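Local coordinates for peptidoglycan recognition protein-LC isoform LCx (Drosophila melanogaster, PDB 2F2L) that probably recognises peptidoglycan as an innate immune receptor, here holding an anhydro-muramyl disaccharide tetrapeptide between itself and a second protein chain, at residues B[38-52]-B[64-77]. Numbering follows the deposited sequence.
Sequences CESREVCSARVNVVQ and IGYNFLVGGDGRVY. With MLD (glcnac(beta1-4)-murnac(1,6-anhydro)-L-ala-gamma-D-glu-meso-a2pm-D-ala), chain G.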
loop_
_atom_site.group_PDB
_atom_site.type_symbol
_atom_site.label_atom_id
_atom_site.label_comp_id
_atom_site.label_asym_id
_atom_site.label_seq_id
_atom_site.Cartn_x
_atom_site.Cartn_y
_atom_site.Cartn_z
ATOM N N CYS B 38 -5.395 12.130 -5.462
ATOM C CA CYS B 38 -6.796 12.335 -5.727
ATOM C C CYS B 38 -7.063 13.827 -5.983
ATOM O O CYS B 38 -6.320 14.680 -5.493
ATOM C CB CYS B 38 -7.603 11.803 -4.538
ATOM S SG CYS B 38 -7.223 12.590 -2.936
ATOM N N GLU B 39 -8.096 14.136 -6.763
ATOM C CA GLU B 39 -8.322 15.514 -7.221
ATOM C C GLU B 39 -9.751 16.002 -7.038
ATOM O O GLU B 39 -10.113 17.053 -7.563
ATOM C CB GLU B 39 -7.962 15.650 -8.713
ATOM C CG GLU B 39 -6.763 14.845 -9.177
ATOM C CD GLU B 39 -5.481 15.255 -8.495
ATOM O OE1 GLU B 39 -5.487 16.319 -7.829
ATOM O OE2 GLU B 39 -4.473 14.519 -8.627
ATOM N N SER B 40 -10.562 15.239 -6.311
ATOM C CA SER B 40 -11.971 15.565 -6.136
ATOM C C SER B 40 -12.486 14.992 -4.826
ATOM O O SER B 40 -11.913 14.053 -4.298
ATOM C CB SER B 40 -12.784 14.980 -7.293
ATOM O OG SER B 40 -12.755 13.558 -7.275
ATOM N N ARG B 41 -13.597 15.531 -4.323
ATOM C CA ARG B 41 -14.163 15.043 -3.054
ATOM C C ARG B 41 -14.480 13.527 -3.101
ATOM O O ARG B 41 -14.168 12.776 -2.171
ATOM C CB ARG B 41 -15.404 15.859 -2.686
ATOM C CG ARG B 41 -15.981 15.455 -1.360
ATOM C CD ARG B 41 -17.072 16.365 -0.873
ATOM N NE ARG B 41 -17.719 15.730 0.267
ATOM C CZ ARG B 41 -18.524 16.324 1.150
ATOM N NH1 ARG B 41 -18.830 17.607 1.060
ATOM N NH2 ARG B 41 -19.022 15.601 2.148
ATOM N N GLU B 42 -15.084 13.091 -4.201
ATOM C CA GLU B 42 -15.406 11.682 -4.407
ATOM C C GLU B 42 -14.164 10.760 -4.358
ATOM O O GLU B 42 -14.158 9.724 -3.675
ATOM C CB GLU B 42 -16.119 11.519 -5.754
ATOM C CG GLU B 42 -16.387 10.072 -6.117
ATOM C CD GLU B 42 -17.347 9.901 -7.281
ATOM O OE1 GLU B 42 -17.038 10.390 -8.397
ATOM O OE2 GLU B 42 -18.398 9.245 -7.083
ATOM N N VAL B 43 -13.131 11.115 -5.106
ATOM C CA VAL B 43 -11.946 10.259 -5.164
ATOM C C VAL B 43 -11.195 10.319 -3.834
ATOM O O VAL B 43 -10.806 9.275 -3.324
ATOM C CB VAL B 43 -11.025 10.568 -6.354
ATOM C CG1 VAL B 43 -9.793 9.642 -6.341
ATOM C CG2 VAL B 43 -11.767 10.362 -7.660
ATOM N N CYS B 44 -11.030 11.515 -3.247
ATOM C CA CYS B 44 -10.279 11.642 -1.987
ATOM C C CYS B 44 -10.992 10.952 -0.831
ATOM O O CYS B 44 -10.340 10.375 0.039
ATOM C CB CYS B 44 -9.987 13.108 -1.645
ATOM S SG CYS B 44 -8.834 13.904 -2.814
ATOM N N SER B 45 -12.322 10.992 -0.831
ATOM C CA SER B 45 -13.105 10.301 0.187
ATOM C C SER B 45 -12.875 8.802 0.070
ATOM O O SER B 45 -12.730 8.110 1.073
ATOM C CB SER B 45 -14.593 10.621 0.044
ATOM O OG SER B 45 -14.864 12.002 0.271
ATOM N N ALA B 46 -12.802 8.318 -1.168
ATOM C CA ALA B 46 -12.514 6.921 -1.431
ATOM C C ALA B 46 -11.161 6.535 -0.858
ATOM O O ALA B 46 -11.047 5.523 -0.188
ATOM C CB ALA B 46 -12.556 6.634 -2.942
ATOM N N ARG B 47 -10.148 7.369 -1.096
ATOM C CA ARG B 47 -8.780 7.115 -0.610
ATOM C C ARG B 47 -8.688 7.065 0.890
ATOM O O ARG B 47 -7.915 6.281 1.432
ATOM C CB ARG B 47 -7.784 8.180 -1.119
ATOM C CG ARG B 47 -7.706 8.295 -2.622
ATOM C CD ARG B 47 -6.825 7.262 -3.258
ATOM N NE ARG B 47 -6.637 7.584 -4.662
ATOM C CZ ARG B 47 -7.385 7.127 -5.662
ATOM N NH1 ARG B 47 -8.367 6.275 -5.439
ATOM N NH2 ARG B 47 -7.133 7.515 -6.906
ATOM N N VAL B 48 -9.454 7.921 1.565
ATOM C CA VAL B 48 -9.384 8.030 3.016
ATOM C C VAL B 48 -10.110 6.865 3.687
ATOM O O VAL B 48 -9.675 6.382 4.732
ATOM C CB VAL B 48 -9.953 9.372 3.521
ATOM C CG1 VAL B 48 -9.930 9.419 5.040
ATOM C CG2 VAL B 48 -9.155 10.548 2.935
ATOM N N ASN B 49 -11.213 6.429 3.086
ATOM C CA ASN B 49 -11.868 5.197 3.532
ATOM C C ASN B 49 -10.949 3.972 3.500
ATOM O O ASN B 49 -10.936 3.187 4.442
ATOM C CB ASN B 49 -13.153 4.946 2.736
ATOM C CG ASN B 49 -14.318 5.772 3.266
ATOM O OD1 ASN B 49 -14.826 6.677 2.594
ATOM N ND2 ASN B 49 -14.716 5.490 4.495
ATOM N N VAL B 50 -10.192 3.810 2.420
ATOM C CA VAL B 50 -9.255 2.695 2.307
ATOM C C VAL B 50 -8.171 2.813 3.374
ATOM O O VAL B 50 -7.832 1.828 4.012
ATOM C CB VAL B 50 -8.636 2.583 0.891
ATOM C CG1 VAL B 50 -7.623 1.457 0.836
ATOM C CG2 VAL B 50 -9.728 2.320 -0.146
ATOM N N VAL B 51 -7.634 4.017 3.572
ATOM C CA VAL B 51 -6.670 4.260 4.649
ATOM C C VAL B 51 -7.253 3.870 6.011
ATOM O O VAL B 51 -6.565 3.211 6.801
ATOM C CB VAL B 51 -6.152 5.727 4.680
ATOM C CG1 VAL B 51 -5.330 6.010 5.972
ATOM C CG2 VAL B 51 -5.299 6.036 3.429
ATOM N N GLN B 52 -8.509 4.247 6.279
ATOM C CA GLN B 52 -9.140 3.918 7.572
ATOM C C GLN B 52 -9.249 2.405 7.786
ATOM O O GLN B 52 -8.970 1.896 8.878
ATOM C CB GLN B 52 -10.515 4.576 7.729
ATOM C CG GLN B 52 -11.153 4.247 9.091
ATOM C CD GLN B 52 -12.418 5.003 9.370
ATOM O OE1 GLN B 52 -13.336 5.020 8.546
ATOM N NE2 GLN B 52 -12.512 5.585 10.568
ATOM N N ILE B 64 -8.705 5.606 12.249
ATOM C CA ILE B 64 -7.699 6.084 11.307
ATOM C C ILE B 64 -6.607 6.787 12.134
ATOM O O ILE B 64 -6.893 7.476 13.125
ATOM C CB ILE B 64 -8.323 7.012 10.266
ATOM C CG1 ILE B 64 -7.390 7.222 9.085
ATOM C CG2 ILE B 64 -8.714 8.363 10.885
ATOM C CD1 ILE B 64 -8.085 7.817 7.898
ATOM N N GLY B 65 -5.361 6.566 11.745
ATOM C CA GLY B 65 -4.209 6.924 12.558
ATOM C C GLY B 65 -3.880 8.399 12.566
ATOM O O GLY B 65 -3.325 8.893 13.523
ATOM N N TYR B 66 -4.230 9.108 11.504
ATOM C CA TYR B 66 -3.871 10.519 11.396
ATOM C C TYR B 66 -4.836 11.426 12.162
ATOM O O TYR B 66 -5.989 11.088 12.396
ATOM C CB TYR B 66 -3.801 10.936 9.931
ATOM C CG TYR B 66 -2.889 10.059 9.078
ATOM C CD1 TYR B 66 -1.530 9.945 9.370
ATOM C CD2 TYR B 66 -3.398 9.317 8.009
ATOM C CE1 TYR B 66 -0.681 9.139 8.598
ATOM C CE2 TYR B 66 -2.563 8.509 7.214
ATOM C CZ TYR B 66 -1.210 8.422 7.521
ATOM O OH TYR B 66 -0.382 7.649 6.754
ATOM N N ASN B 67 -4.357 12.591 12.577
ATOM C CA ASN B 67 -5.259 13.587 13.087
ATOM C C ASN B 67 -6.021 14.231 11.934
ATOM O O ASN B 67 -7.238 14.433 12.029
ATOM C CB ASN B 67 -4.488 14.592 13.933
ATOM C CG ASN B 67 -3.922 13.950 15.152
ATOM O OD1 ASN B 67 -4.717 13.668 16.094
ATOM N ND2 ASN B 67 -2.710 13.666 15.139
ATOM N N PHE B 68 -5.310 14.524 10.849
ATOM C CA PHE B 68 -5.900 15.107 9.644
ATOM C C PHE B 68 -5.221 14.546 8.405
ATOM O O PHE B 68 -4.088 14.085 8.466
ATOM C CB PHE B 68 -5.765 16.637 9.629
ATOM C CG PHE B 68 -6.399 17.322 10.802
ATOM C CD1 PHE B 68 -7.743 17.673 10.775
ATOM C CD2 PHE B 68 -5.651 17.620 11.939
ATOM C CE1 PHE B 68 -8.328 18.306 11.840
ATOM C CE2 PHE B 68 -6.232 18.251 13.020
ATOM C CZ PHE B 68 -7.576 18.589 12.981
ATOM N N LEU B 69 -5.930 14.550 7.280
ATOM C CA LEU B 69 -5.297 14.259 5.997
ATOM C C LEU B 69 -5.622 15.398 5.050
ATOM O O LEU B 69 -6.651 16.045 5.212
ATOM C CB LEU B 69 -5.795 12.940 5.387
ATOM C CG LEU B 69 -5.717 11.654 6.186
ATOM C CD1 LEU B 69 -6.941 11.458 7.082
ATOM C CD2 LEU B 69 -5.537 10.466 5.204
ATOM N N VAL B 70 -4.763 15.631 4.068
ATOM C CA VAL B 70 -4.948 16.721 3.085
ATOM C C VAL B 70 -5.030 16.134 1.700
ATOM O O VAL B 70 -4.081 15.469 1.246
ATOM C CB VAL B 70 -3.760 17.703 3.135
ATOM C CG1 VAL B 70 -4.003 18.886 2.222
ATOM C CG2 VAL B 70 -3.551 18.167 4.573
ATOM N N GLY B 71 -6.133 16.403 1.006
ATOM C CA GLY B 71 -6.338 15.858 -0.316
ATOM C C GLY B 71 -5.849 16.758 -1.430
ATOM O O GLY B 71 -5.719 17.963 -1.246
ATOM N N GLY B 72 -5.630 16.162 -2.604
ATOM C CA GLY B 72 -5.238 16.914 -3.804
ATOM C C GLY B 72 -6.353 17.770 -4.356
ATOM O O GLY B 72 -6.140 18.568 -5.270
ATOM N N ASP B 73 -7.553 17.602 -3.811
ATOM C CA ASP B 73 -8.657 18.530 -4.061
ATOM C C ASP B 73 -8.567 19.827 -3.229
ATOM O O ASP B 73 -9.419 20.703 -3.354
ATOM C CB ASP B 73 -10.005 17.840 -3.793
ATOM C CG ASP B 73 -10.168 17.389 -2.341
ATOM O OD1 ASP B 73 -9.180 17.457 -1.571
ATOM O OD2 ASP B 73 -11.285 16.964 -1.970
ATOM N N GLY B 74 -7.579 19.934 -2.358
ATOM C CA GLY B 74 -7.477 21.074 -1.457
ATOM C C GLY B 74 -8.359 21.006 -0.218
ATOM O O GLY B 74 -8.458 21.983 0.523
ATOM N N ARG B 75 -9.030 19.888 0.007
ATOM C CA ARG B 75 -9.879 19.733 1.201
ATOM C C ARG B 75 -9.097 18.990 2.278
ATOM O O ARG B 75 -8.208 18.192 1.983
ATOM C CB ARG B 75 -11.165 18.966 0.885
ATOM C CG ARG B 75 -12.098 19.685 -0.073
ATOM C CD ARG B 75 -13.429 18.937 -0.241
ATOM N NE ARG B 75 -14.308 19.646 -1.190
ATOM C CZ ARG B 75 -14.204 19.604 -2.519
ATOM N NH1 ARG B 75 -13.287 18.860 -3.117
ATOM N NH2 ARG B 75 -15.030 20.312 -3.263
ATOM N N VAL B 76 -9.438 19.284 3.523
ATOM C CA VAL B 76 -8.896 18.609 4.671
ATOM C C VAL B 76 -9.931 17.583 5.105
ATOM O O VAL B 76 -11.125 17.886 5.191
ATOM C CB VAL B 76 -8.624 19.584 5.830
ATOM C CG1 VAL B 76 -8.121 18.843 7.038
ATOM C CG2 VAL B 76 -7.617 20.677 5.389
ATOM N N TYR B 77 -9.440 16.368 5.349
ATOM C CA TYR B 77 -10.252 15.233 5.769
ATOM C C TYR B 77 -9.898 14.971 7.214
ATOM O O TYR B 77 -8.764 14.637 7.509
ATOM C CB TYR B 77 -9.943 14.025 4.864
ATOM C CG TYR B 77 -10.468 14.285 3.498
ATOM C CD1 TYR B 77 -11.729 13.821 3.128
ATOM C CD2 TYR B 77 -9.763 15.085 2.606
ATOM C CE1 TYR B 77 -12.254 14.103 1.903
ATOM C CE2 TYR B 77 -10.269 15.366 1.364
ATOM C CZ TYR B 77 -11.533 14.883 1.021
ATOM O OH TYR B 77 -12.079 15.157 -0.197
HETATM C CAA MLD G . 6.937 5.512 0.345
HETATM C CAB MLD G . 6.950 5.362 1.859
HETATM O OAC MLD G . 6.712 6.319 2.584
HETATM N N2 MLD G . 7.227 4.136 2.294
HETATM C C2 MLD G . 7.330 3.769 3.702
HETATM C C3 MLD G . 8.675 3.060 3.880
HETATM O O3 MLD G . 9.791 3.896 3.517
HETATM C C4 MLD G . 8.809 2.491 5.289
HETATM O O4 MLD G . 9.980 1.695 5.306
HETATM C C5 MLD G . 7.597 1.606 5.600
HETATM C C6 MLD G . 7.520 1.054 7.035
HETATM O O6 MLD G . 6.454 0.060 7.082
HETATM O O5 MLD G . 6.431 2.415 5.467
HETATM C C1 MLD G . 6.202 2.836 4.102
HETATM O O1 MLD G . 4.994 3.550 4.056
HETATM C CA4 MLD G . 3.847 2.679 4.206
HETATM C CA5 MLD G . 3.492 1.813 2.997
HETATM O OA5 MLD G . 2.153 2.064 2.452
HETATM C CA6 MLD G . 3.298 0.486 3.647
HETATM O OA6 MLD G . 1.980 0.544 4.157
HETATM C CA1 MLD G . 1.340 1.724 3.587
HETATM C CA2 MLD G . 1.403 2.849 4.633
HETATM N NAD MLD G . 0.274 3.782 4.427
HETATM C CAE MLD G . -0.593 4.079 5.379
HETATM C CAF MLD G . -1.682 5.044 4.954
HETATM O OAG MLD G . -0.539 3.642 6.529
HETATM C CA3 MLD G . 2.708 3.635 4.522
HETATM O OAH MLD G . 3.035 4.339 5.771
HETATM C CAI MLD G . 2.694 5.746 5.771
HETATM C CAJ MLD G . 3.826 6.618 5.278
HETATM C CAL MLD G . 2.339 6.178 7.209
HETATM O OAM MLD G . 2.092 7.365 7.394
HETATM N N MLD G . 2.297 5.258 8.172
HETATM C CA MLD G . 1.935 5.545 9.566
HETATM C CB MLD G . 0.413 5.380 9.644
HETATM C C MLD G . 2.601 4.466 10.439
HETATM O O MLD G . 2.446 3.272 10.173
HETATM N NAN MLD G . 3.345 4.940 11.435
HETATM C CAO MLD G . 4.084 4.120 12.408
HETATM C CAP MLD G . 5.555 4.624 12.571
HETATM O OBA MLD G . 6.125 4.281 13.610
HETATM O OAQ MLD G . 6.076 5.360 11.698
HETATM C CBB MLD G . 3.458 4.305 13.786
HETATM C CBC MLD G . 2.067 3.715 13.944
HETATM C CBD MLD G . 1.612 3.904 15.402
HETATM O OBE MLD G . 2.063 4.809 16.106
HETATM N NBF MLD G . 0.722 3.034 15.829
HETATM C CBG MLD G . 0.184 3.076 17.195
HETATM C CBH MLD G . 1.290 2.707 18.204
HETATM O OBI MLD G . 2.046 1.759 17.998
HETATM N NBJ MLD G . 1.376 3.509 19.264
HETATM C CBK MLD G . 2.350 3.322 20.362
HETATM C CBL MLD G . 1.572 3.223 21.679
HETATM C CBM MLD G . 3.371 4.472 20.497
HETATM O OBO MLD G . 3.049 5.612 20.069
HETATM O OBN MLD G . 4.459 4.179 21.054
HETATM C CBP MLD G . -1.018 2.119 17.275
HETATM C CBQ MLD G . -1.879 2.377 18.525
HETATM C CBR MLD G . -3.149 1.523 18.506
HETATM C CBS MLD G . -4.271 2.096 19.374
HETATM C CBT MLD G . -4.862 3.336 18.690
HETATM O OBV MLD G . -5.575 3.135 17.693
HETATM O OBU MLD G . -4.596 4.452 19.181
HETATM N NBW MLD G . -3.743 2.454 20.696
#
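Asp-73 OD2, packed against the backbone of Arg-41, is gripped by two donors that reach it from opposite faces of its carboxylate. Tyr-77 OH comes from the syn side at 2.7 Å, 22° out of plane, while Arg-75 NH1 makes a salt bridge to the same oxygen at 3.0 Å. The carboxylate belongs to the tip of a beta-hairpin, strands 68-70 and 76-78 joined by the type I turn 71-74, and Asp-73 OD1 closes an Asx turn with Arg-75 N. In this fold of the N-acetylmuramoyl-L-alanine amidase family, helix 41-58 packs across the hairpin and the loop that leads into it.

Close packing rather than hydrogen bonding joins the two parts. Cys-44, disulfide-linked to Cys-38, puts CB 3.3 Å from Tyr-77 OH, and Arg-41 CB lies over one face of the Arg-75 guanidinium, 3.7 Å from NH1. A citrate, probably from the crystallisation liquor, accepts hydrogen bonds from both Arg-41 N and Arg-75 NH1.

Further along the helix Val-48 divides its branches. With CG1 anti to the backbone N (chi1 177°), that methyl meets Ile-64 CD1 at 3.8 Å, whereas CG2 approaches the Tyr-77 ring obliquely, 4.0 Å from CG. Val-51 CG1 touches the same Ile-64 methyl and lies 3.9 Å from Tyr-66 CE2, carrying the packing into the ligand pocket. There Tyr-66 OH donates to the lactyl carbonyl OAM of the muropeptide at 2.6 Å, with OAM in the plane of the tyrosine ring.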